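Local coordinates for protein pullulanase (Bacillus acidopullulyticus, PDB 2WAN) that hydrolyses alpha-1,6-glucosidic links in pullulan and probably at the branch points of starch, as a debranching glycoside hydrolase built around an alpha-amylase-type barrel, at residues A[821-826]-A[897-902]; A[889-894]-A[916-921]. All blocks are in the same frame, centred on the assembly; numbering follows the deposited sequence.

Contact 1. Residues A[821-826]-A[897-902]; sequences IHLRNQ and IGEKSL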
ATOM      1  N   ILE A 821      24.200 -14.114  -2.826  1.00  9.17           N
ATOM      2  CA  ILE A 821      22.897 -14.606  -2.364  1.00  8.68           C
ATOM      3  C   ILE A 821      23.075 -15.922  -1.596  1.00  9.74           C
ATOM      4  O   ILE A 821      22.547 -16.069  -0.492  1.00  9.39           O
ATOM      5  CB  ILE A 821      21.919 -14.737  -3.531  1.00 10.51           C
ATOM      6  CG1 ILE A 821      21.520 -13.346  -4.013  1.00 11.18           C
ATOM      7  CG2 ILE A 821      20.648 -15.555  -3.124  1.00 10.62           C
ATOM      8  CD1 ILE A 821      21.004 -13.329  -5.457  1.00  9.67           C
ATOM      9  N   HIS A 822      23.851 -16.851  -2.152  1.00 10.12           N
ATOM     10  CA  HIS A 822      24.107 -18.126  -1.462  1.00  9.33           C
ATOM     11  C   HIS A 822      24.828 -17.949  -0.125  1.00 10.91           C
ATOM     12  O   HIS A 822      24.522 -18.647   0.839  1.00  9.57           O
ATOM     13  CB  HIS A 822      24.881 -19.086  -2.371  1.00 10.01           C
ATOM     14  CG  HIS A 822      24.063 -19.600  -3.521  1.00 12.18           C
ATOM     15  ND1 HIS A 822      23.439 -20.827  -3.507  1.00 23.51           N
ATOM     16  CD2 HIS A 822      23.758 -19.040  -4.715  1.00  9.99           C
ATOM     17  CE1 HIS A 822      22.806 -21.013  -4.653  1.00 18.35           C
ATOM     18  NE2 HIS A 822      22.979 -19.940  -5.401  1.00 19.15           N
ATOM     19  N   LEU A 823      25.764 -17.007  -0.063  1.00  9.19           N
ATOM     20  CA  LEU A 823      26.428 -16.691   1.211  1.00 10.68           C
ATOM     21  C   LEU A 823      25.411 -16.263   2.295  1.00 10.19           C
ATOM     22  O   LEU A 823      25.429 -16.800   3.412  1.00 10.17           O
ATOM     23  CB  LEU A 823      27.499 -15.609   1.016  1.00  9.03           C
ATOM     24  CG  LEU A 823      28.315 -15.302   2.294  1.00 11.71           C
ATOM     25  CD1 LEU A 823      29.367 -16.382   2.543  1.00 14.74           C
ATOM     26  CD2 LEU A 823      28.976 -13.955   2.135  1.00 14.81           C
ATOM     27  N   ARG A 824      24.544 -15.305   1.979  1.00  9.19           N
ATOM     28  CA  ARG A 824      23.471 -14.903   2.888  1.00 10.10           C
ATOM     29  C   ARG A 824      22.587 -16.091   3.287  1.00 10.71           C
ATOM     30  O   ARG A 824      22.238 -16.233   4.486  1.00  8.83           O
ATOM     31  CB  ARG A 824      22.602 -13.792   2.279  1.00  7.47           C
ATOM     32  CG  ARG A 824      21.652 -13.177   3.306  1.00  9.81           C
ATOM     33  CD  ARG A 824      20.597 -12.271   2.652  1.00  9.51           C
ATOM     34  NE  ARG A 824      19.676 -11.716   3.663  1.00 10.94           N
ATOM     35  CZ  ARG A 824      19.934 -10.655   4.437  1.00  9.67           C
ATOM     36  NH1 ARG A 824      21.105 -10.028   4.378  1.00 10.73           N
ATOM     37  NH2 ARG A 824      19.022 -10.238   5.315  1.00 13.61           N
ATOM     38  N   ASN A 825      22.225 -16.930   2.306  1.00  9.15           N
ATOM     39  CA  ASN A 825      21.342 -18.074   2.590  1.00 10.74           C
ATOM     40  C   ASN A 825      21.988 -19.025   3.593  1.00  9.72           C
ATOM     41  O   ASN A 825      21.292 -19.670   4.377  1.00 10.78           O
ATOM     42  CB  ASN A 825      20.985 -18.871   1.324  1.00 11.66           C
ATOM     43  CG  ASN A 825      20.123 -18.092   0.329  1.00 11.81           C
ATOM     44  OD1 ASN A 825      19.558 -17.023   0.631  1.00 10.49           O
ATOM     45  ND2 ASN A 825      20.018 -18.644  -0.901  1.00  9.50           N
ATOM     46  N   GLN A 826      23.316 -19.118   3.547  1.00  9.96           N
ATOM     47  CA  GLN A 826      24.078 -20.061   4.376  1.00 12.53           C
ATOM     48  C   GLN A 826      24.426 -19.522   5.753  1.00 11.62           C
ATOM     49  O   GLN A 826      24.787 -20.305   6.647  1.00 11.54           O
ATOM     50  CB  GLN A 826      25.372 -20.454   3.657  1.00 10.03           C
ATOM     51  CG  GLN A 826      25.174 -21.430   2.493  1.00 18.43           C
ATOM     52  CD  GLN A 826      24.599 -22.776   2.944  1.00 28.52           C
ATOM     53  OE1 GLN A 826      23.840 -23.421   2.211  1.00 30.69           O
ATOM     54  NE2 GLN A 826      24.968 -23.204   4.154  1.00 25.03           N
ATOM     55  N   ILE A 897      33.593 -14.391  -4.181  1.00 12.10           N
ATOM     56  CA  ILE A 897      32.819 -14.455  -2.942  1.00 12.33           C
ATOM     57  C   ILE A 897      32.429 -15.922  -2.733  1.00 11.97           C
ATOM     58  O   ILE A 897      32.010 -16.584  -3.684  1.00 13.10           O
ATOM     59  CB  ILE A 897      31.506 -13.634  -3.052  1.00 12.61           C
ATOM     60  CG1 ILE A 897      31.788 -12.182  -3.461  1.00 14.65           C
ATOM     61  CG2 ILE A 897      30.652 -13.737  -1.750  1.00 13.69           C
ATOM     62  CD1 ILE A 897      32.504 -11.352  -2.407  1.00 14.24           C
ATOM     63  N   GLY A 898      32.581 -16.441  -1.520  1.00 11.76           N
ATOM     64  CA  GLY A 898      32.210 -17.833  -1.301  1.00 10.88           C
ATOM     65  C   GLY A 898      32.422 -18.308   0.115  1.00 11.88           C
ATOM     66  O   GLY A 898      32.620 -17.506   1.035  1.00 13.35           O
ATOM     67  N   GLU A 899      32.411 -19.635   0.269  1.00 11.53           N
ATOM     68  CA  GLU A 899      32.598 -20.263   1.573  1.00 10.58           C
ATOM     69  C   GLU A 899      34.035 -20.690   1.866  1.00 12.19           C
ATOM     70  O   GLU A 899      34.338 -21.109   2.989  1.00 15.76           O
ATOM     71  CB  GLU A 899      31.695 -21.500   1.668  1.00 10.44           C
ATOM     72  CG  GLU A 899      30.207 -21.194   1.474  1.00 10.24           C
ATOM     73  CD  GLU A 899      29.570 -20.470   2.670  1.00  9.68           C
ATOM     74  OE1 GLU A 899      30.137 -20.537   3.780  1.00 12.82           O
ATOM     75  OE2 GLU A 899      28.467 -19.887   2.501  1.00 12.45           O
ATOM     76  N   LYS A 900      34.897 -20.617   0.849  1.00 13.64           N
ATOM     77  CA  LYS A 900      36.241 -21.203   0.904  1.00 15.41           C
ATOM     78  C   LYS A 900      37.289 -20.143   1.235  1.00 15.02           C
ATOM     79  O   LYS A 900      37.130 -18.964   0.894  1.00 14.46           O
ATOM     80  CB  LYS A 900      36.620 -21.832  -0.449  1.00 15.69           C
ATOM     81  CG  LYS A 900      35.683 -22.933  -0.966  1.00 25.07           C
ATOM     82  CD  LYS A 900      35.949 -23.130  -2.466  1.00 31.23           C
ATOM     83  CE  LYS A 900      35.026 -24.159  -3.095  1.00 38.88           C
ATOM     84  NZ  LYS A 900      35.608 -25.521  -3.030  1.00 45.27           N
ATOM     85  N   SER A 901      38.370 -20.572   1.876  1.00 12.73           N
ATOM     86  CA  SER A 901      39.485 -19.668   2.165  1.00 15.04           C
ATOM     87  C   SER A 901      40.155 -19.145   0.898  1.00 14.36           C
ATOM     88  O   SER A 901      40.527 -19.928   0.014  1.00 15.13           O
ATOM     89  CB  SER A 901      40.544 -20.377   3.009  1.00 14.49           C
ATOM     90  OG  SER A 901      41.659 -19.498   3.198  1.00 16.08           O
ATOM     91  N   LEU A 902      40.304 -17.826   0.834  1.00 12.42           N
ATOM     92  CA  LEU A 902      41.065 -17.157  -0.228  1.00 13.60           C
ATOM     93  C   LEU A 902      42.417 -16.695   0.291  1.00 15.65           C
ATOM     94  O   LEU A 902      43.154 -15.988  -0.403  1.00 16.56           O
ATOM     95  CB  LEU A 902      40.300 -15.935  -0.730  1.00 12.94           C
ATOM     96  CG  LEU A 902      38.886 -16.196  -1.258  1.00 14.48           C
ATOM     97  CD1 LEU A 902      38.265 -14.904  -1.745  1.00 15.12           C
ATOM     98  CD2 LEU A 902      38.892 -17.267  -2.387  1.00 14.02           C
TER
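Leu823 and Gln826, on the final turns of helix 811-826, meet Ile897, Gly898 and Glu899 where strand 896-897 gives way to a loop. This is a helix-to-loop seam between the catalytic (beta/alpha)8 barrel, whose eighth strand, 773-777, precedes this helix in the chain, and the C-terminal all-beta domain. The two backbones come within 6.4 Å at the CA atoms of Leu823 and Gly898, and no hydrogen bond crosses between the segments.

The apolar part belongs to Leu823. With CG anti to the backbone N (chi1 -176°), its isobutyl group is carried over to the loop and its two methyls divide the work. CD2 meets the CG2 methyl of Ile897 at 4.2 Å, while CD1 rests against backbone and carboxylate, 3.8 Å from Gly898 O and 3.6 Å from Glu899 OE2. Ile897 extends the patch along the helix to Tyr816, Ser819 and Met820, and Trp865 touches both Leu823 and Glu899.

The polar part centres on Glu899, whose chain bends at chi2 (-73°) and so brings the carboxylate back over the helix end. OE1 accepts a hydrogen bond from His827 NE2, just past the helix, which helps to orient the carboxylate, with OE2 on the helix side. A carboxylate beside the C-terminal end of a helix would be disfavoured by the helix dipole; the imidazole probably offsets this. The nearest atoms to OE2 on the facing helix are carbons: besides the leucine methyl, it touches the aliphatic root of Gln826, whose chain crosses that of Glu899 at about a right angle. Amide and carboxylate planes stand 85° apart, and Glu899 OE2 lies 3.4 Å from Gln826 CB.

Contact 2. Residues A[889-894]-A[916-921]; sequences TIVGLG and TLILKQ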
ATOM      1  N   THR A 889      40.208 -15.408   8.051  1.00 10.71           N
ATOM      2  CA  THR A 889      40.110 -16.086   6.768  1.00 11.10           C
ATOM      3  C   THR A 889      39.380 -15.174   5.786  1.00 12.05           C
ATOM      4  O   THR A 889      38.258 -14.757   6.055  1.00 10.88           O
ATOM      5  CB  THR A 889      39.333 -17.429   6.905  1.00 11.98           C
ATOM      6  OG1 THR A 889      40.001 -18.268   7.848  1.00 15.84           O
ATOM      7  CG2 THR A 889      39.269 -18.145   5.548  1.00 12.00           C
ATOM      8  N   ILE A 890      40.012 -14.861   4.651  1.00 10.29           N
ATOM      9  CA  ILE A 890      39.358 -14.069   3.601  1.00 10.87           C
ATOM     10  C   ILE A 890      38.411 -14.989   2.837  1.00 11.04           C
ATOM     11  O   ILE A 890      38.827 -16.033   2.355  1.00 13.09           O
ATOM     12  CB  ILE A 890      40.395 -13.463   2.611  1.00  9.17           C
ATOM     13  CG1 ILE A 890      41.394 -12.576   3.370  1.00 12.10           C
ATOM     14  CG2 ILE A 890      39.666 -12.689   1.501  1.00 11.80           C
ATOM     15  CD1 ILE A 890      42.707 -12.311   2.581  1.00 14.94           C
ATOM     16  N   VAL A 891      37.130 -14.620   2.769  1.00  9.85           N
ATOM     17  CA  VAL A 891      36.160 -15.403   1.984  1.00 11.08           C
ATOM     18  C   VAL A 891      35.513 -14.589   0.843  1.00  9.46           C
ATOM     19  O   VAL A 891      34.931 -15.148  -0.081  1.00 12.47           O
ATOM     20  CB  VAL A 891      35.073 -16.089   2.896  1.00 10.88           C
ATOM     21  CG1 VAL A 891      35.727 -17.076   3.830  1.00 12.06           C
ATOM     22  CG2 VAL A 891      34.274 -15.046   3.669  1.00 14.27           C
ATOM     23  N   GLY A 892      35.641 -13.263   0.900  1.00 10.31           N
ATOM     24  CA  GLY A 892      35.155 -12.388  -0.168  1.00 10.39           C
ATOM     25  C   GLY A 892      36.209 -11.328  -0.434  1.00  9.61           C
ATOM     26  O   GLY A 892      36.540 -10.523   0.448  1.00 10.65           O
ATOM     27  N   LEU A 893      36.749 -11.341  -1.650  1.00 12.60           N
ATOM     28  CA  LEU A 893      37.790 -10.390  -2.027  1.00 11.99           C
ATOM     29  C   LEU A 893      37.685 -10.124  -3.524  1.00 11.82           C
ATOM     30  O   LEU A 893      37.773 -11.065  -4.330  1.00 12.36           O
ATOM     31  CB  LEU A 893      39.172 -10.953  -1.702  1.00 13.67           C
ATOM     32  CG  LEU A 893      40.385 -10.060  -1.982  1.00 16.46           C
ATOM     33  CD1 LEU A 893      40.369  -8.860  -1.084  1.00 14.87           C
ATOM     34  CD2 LEU A 893      41.670 -10.867  -1.804  1.00 20.26           C
ATOM     35  N   GLY A 894      37.507  -8.856  -3.891  1.00 12.41           N
ATOM     36  CA  GLY A 894      37.346  -8.488  -5.308  1.00 13.75           C
ATOM     37  C   GLY A 894      36.179  -9.235  -5.930  1.00 15.00           C
ATOM     38  O   GLY A 894      35.084  -9.234  -5.372  1.00 14.62           O
ATOM     39  N   THR A 916      33.617  -5.229  -2.113  1.00 11.01           N
ATOM     40  CA  THR A 916      33.221  -5.631  -0.764  1.00 10.87           C
ATOM     41  C   THR A 916      34.176  -6.704  -0.272  1.00  9.34           C
ATOM     42  O   THR A 916      34.466  -7.675  -0.986  1.00 10.67           O
ATOM     43  CB  THR A 916      31.754  -6.161  -0.753  1.00  9.53           C
ATOM     44  OG1 THR A 916      30.879  -5.117  -1.185  1.00 12.59           O
ATOM     45  CG2 THR A 916      31.346  -6.612   0.682  1.00 10.67           C
ATOM     46  N   LEU A 917      34.699  -6.501   0.935  1.00 10.39           N
ATOM     47  CA  LEU A 917      35.578  -7.475   1.598  1.00 11.94           C
ATOM     48  C   LEU A 917      34.726  -8.264   2.577  1.00 11.78           C
ATOM     49  O   LEU A 917      33.912  -7.676   3.286  1.00 12.33           O
ATOM     50  CB  LEU A 917      36.681  -6.744   2.391  1.00 13.96           C
ATOM     51  CG  LEU A 917      37.579  -7.616   3.287  1.00 13.60           C
ATOM     52  CD1 LEU A 917      38.672  -8.288   2.452  1.00 15.35           C
ATOM     53  CD2 LEU A 917      38.174  -6.792   4.437  1.00 19.16           C
ATOM     54  N   ILE A 918      34.898  -9.587   2.610  1.00  9.47           N
ATOM     55  CA  ILE A 918      34.304 -10.413   3.654  1.00  8.48           C
ATOM     56  C   ILE A 918      35.362 -11.318   4.265  1.00  9.87           C
ATOM     57  O   ILE A 918      36.109 -11.991   3.551  1.00 10.34           O
ATOM     58  CB  ILE A 918      33.129 -11.269   3.132  1.00  9.99           C
ATOM     59  CG1 ILE A 918      32.150 -10.370   2.368  1.00 12.62           C
ATOM     60  CG2 ILE A 918      32.405 -11.966   4.353  1.00  8.98           C
ATOM     61  CD1 ILE A 918      31.014 -11.086   1.701  1.00 15.47           C
ATOM     62  N   LEU A 919      35.444 -11.287   5.588  1.00  9.74           N
ATOM     63  CA  LEU A 919      36.355 -12.144   6.342  1.00 10.96           C
ATOM     64  C   LEU A 919      35.585 -12.903   7.384  1.00 11.55           C
ATOM     65  O   LEU A 919      34.513 -12.472   7.788  1.00 11.45           O
ATOM     66  CB  LEU A 919      37.346 -11.301   7.133  1.00 11.69           C
ATOM     67  CG  LEU A 919      38.082 -10.183   6.420  1.00 14.94           C
ATOM     68  CD1 LEU A 919      38.693  -9.284   7.483  1.00 19.97           C
ATOM     69  CD2 LEU A 919      39.144 -10.750   5.514  1.00 19.15           C
ATOM     70  N   LYS A 920      36.155 -14.011   7.846  1.00 12.31           N
ATOM     71  CA  LYS A 920      35.570 -14.725   8.984  1.00 13.34           C
ATOM     72  C   LYS A 920      36.639 -15.320   9.883  1.00 13.02           C
ATOM     73  O   LYS A 920      37.781 -15.545   9.468  1.00 13.19           O
ATOM     74  CB  LYS A 920      34.554 -15.800   8.536  1.00  9.51           C
ATOM     75  CG  LYS A 920      35.138 -16.954   7.705  1.00 10.40           C
ATOM     76  CD  LYS A 920      35.619 -18.063   8.630  1.00 12.84           C
ATOM     77  CE  LYS A 920      36.090 -19.287   7.864  1.00 15.44           C
ATOM     78  NZ  LYS A 920      36.475 -20.346   8.847  1.00 19.84           N
ATOM     79  N   GLN A 921      36.229 -15.612  11.111  1.00 11.22           N
ATOM     80  CA  GLN A 921      37.088 -16.222  12.095  1.00 13.90           C
ATOM     81  C   GLN A 921      36.237 -17.273  12.770  1.00 16.67           C
ATOM     82  O   GLN A 921      36.687 -18.355  13.139  1.00 18.06           O
ATOM     83  CB  GLN A 921      37.439 -15.124  13.099  1.00 16.25           C
ATOM     84  CG  GLN A 921      38.532 -15.390  14.057  1.00 23.72           C
ATOM     85  CD  GLN A 921      38.898 -14.123  14.785  1.00 20.55           C
ATOM     86  OE1 GLN A 921      38.129 -13.619  15.608  1.00 15.36           O
ATOM     87  NE2 GLN A 921      40.083 -13.595  14.490  1.00 15.91           N
ATOM     88  OXT GLN A 921      35.048 -17.031  12.965  1.00 18.31           O
TER
HETATM   89  O   HOH W   1      39.268 -20.855   7.976  1.00 30.15           O
HETATM   90  O   HOH W   2      36.987  -6.953  -1.847  1.00 11.71           O
HETATM   91  O   HOH W   3      33.633  -7.879  -3.638  1.00 12.82           O
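The carbonyl of Ile918 takes two peptide N-H groups on one face of its plane: Val891 N at 2.9 Å and Gly892 N at 3.0 Å, both tilted out of that plane. Two residues facing one make a classic beta bulge, which slips the register of this antiparallel pair by one. The N-H of Ile918 returns a bond to Gly892 O, also from off the carbonyl plane, at 2.9 Å. Beyond the bulge the pairing is regular. Thr889 and Lys920 form a hydrogen-bonded pair, Thr889 N to Lys920 O at 2.8 Å and Lys920 N to Thr889 O at 2.9 Å, the latter donor lying in the carbonyl plane.

On one face of the sheet Ile890 and Leu919 run side by side, CG1 of the first against CD2 of the second at 3.6 Å; the tips of Leu893 and Leu917 likewise touch alongside each other. Thr889, Lys920 and Ile918 point to the opposite face. At the bulge Val891 crosses Ile918 at about a right angle, their CG2 methyls 3.7 Å apart, while its CG1 lies against Lys920 CG. Lys920, with CG between backbone N and carbonyl (chi1 64°) and a second bend at chi2 (88°), lays its methylenes along Thr889. Its NZ donates to a water at 3.0 Å that also bonds to Thr889 OG1. At the far end one water accepts from Gly894 N and donates weakly to Thr916 O; another donates to Gly894 O and accepts from Thr916 N.

The pair belongs to the all-beta domain. Strand 915-920 is flanked by strand 868-873 across from strand 888-893, which in turn pairs with 896-897 and 904-905, while Thr916 and Ile918 touch helix 811-826.

How the contacts relate
Strand 888-893, one half of contact 2, also holds the loop of contact 1, and the two contact centres are 9 Å apart. Its carbonyls anchor that loop, Val891 O probably accepting from Gly898 N at 3.0 Å and Ile890 O from Leu902 N at 2.8 Å. Side chains join them too. Leu823 CD2 packs 3.5 Å from Ile918 CD1, tying the barrel-side helix to strand 915-920, and Ser901 CB lies 3.6 Å from Thr889 CG2. Both are peripheral: the contact centres lie about 35 and 39 Å from the centre of the chain. Glycerol, probably from the crystallisation liquor, bonds to Glu899 O and Ser901 N.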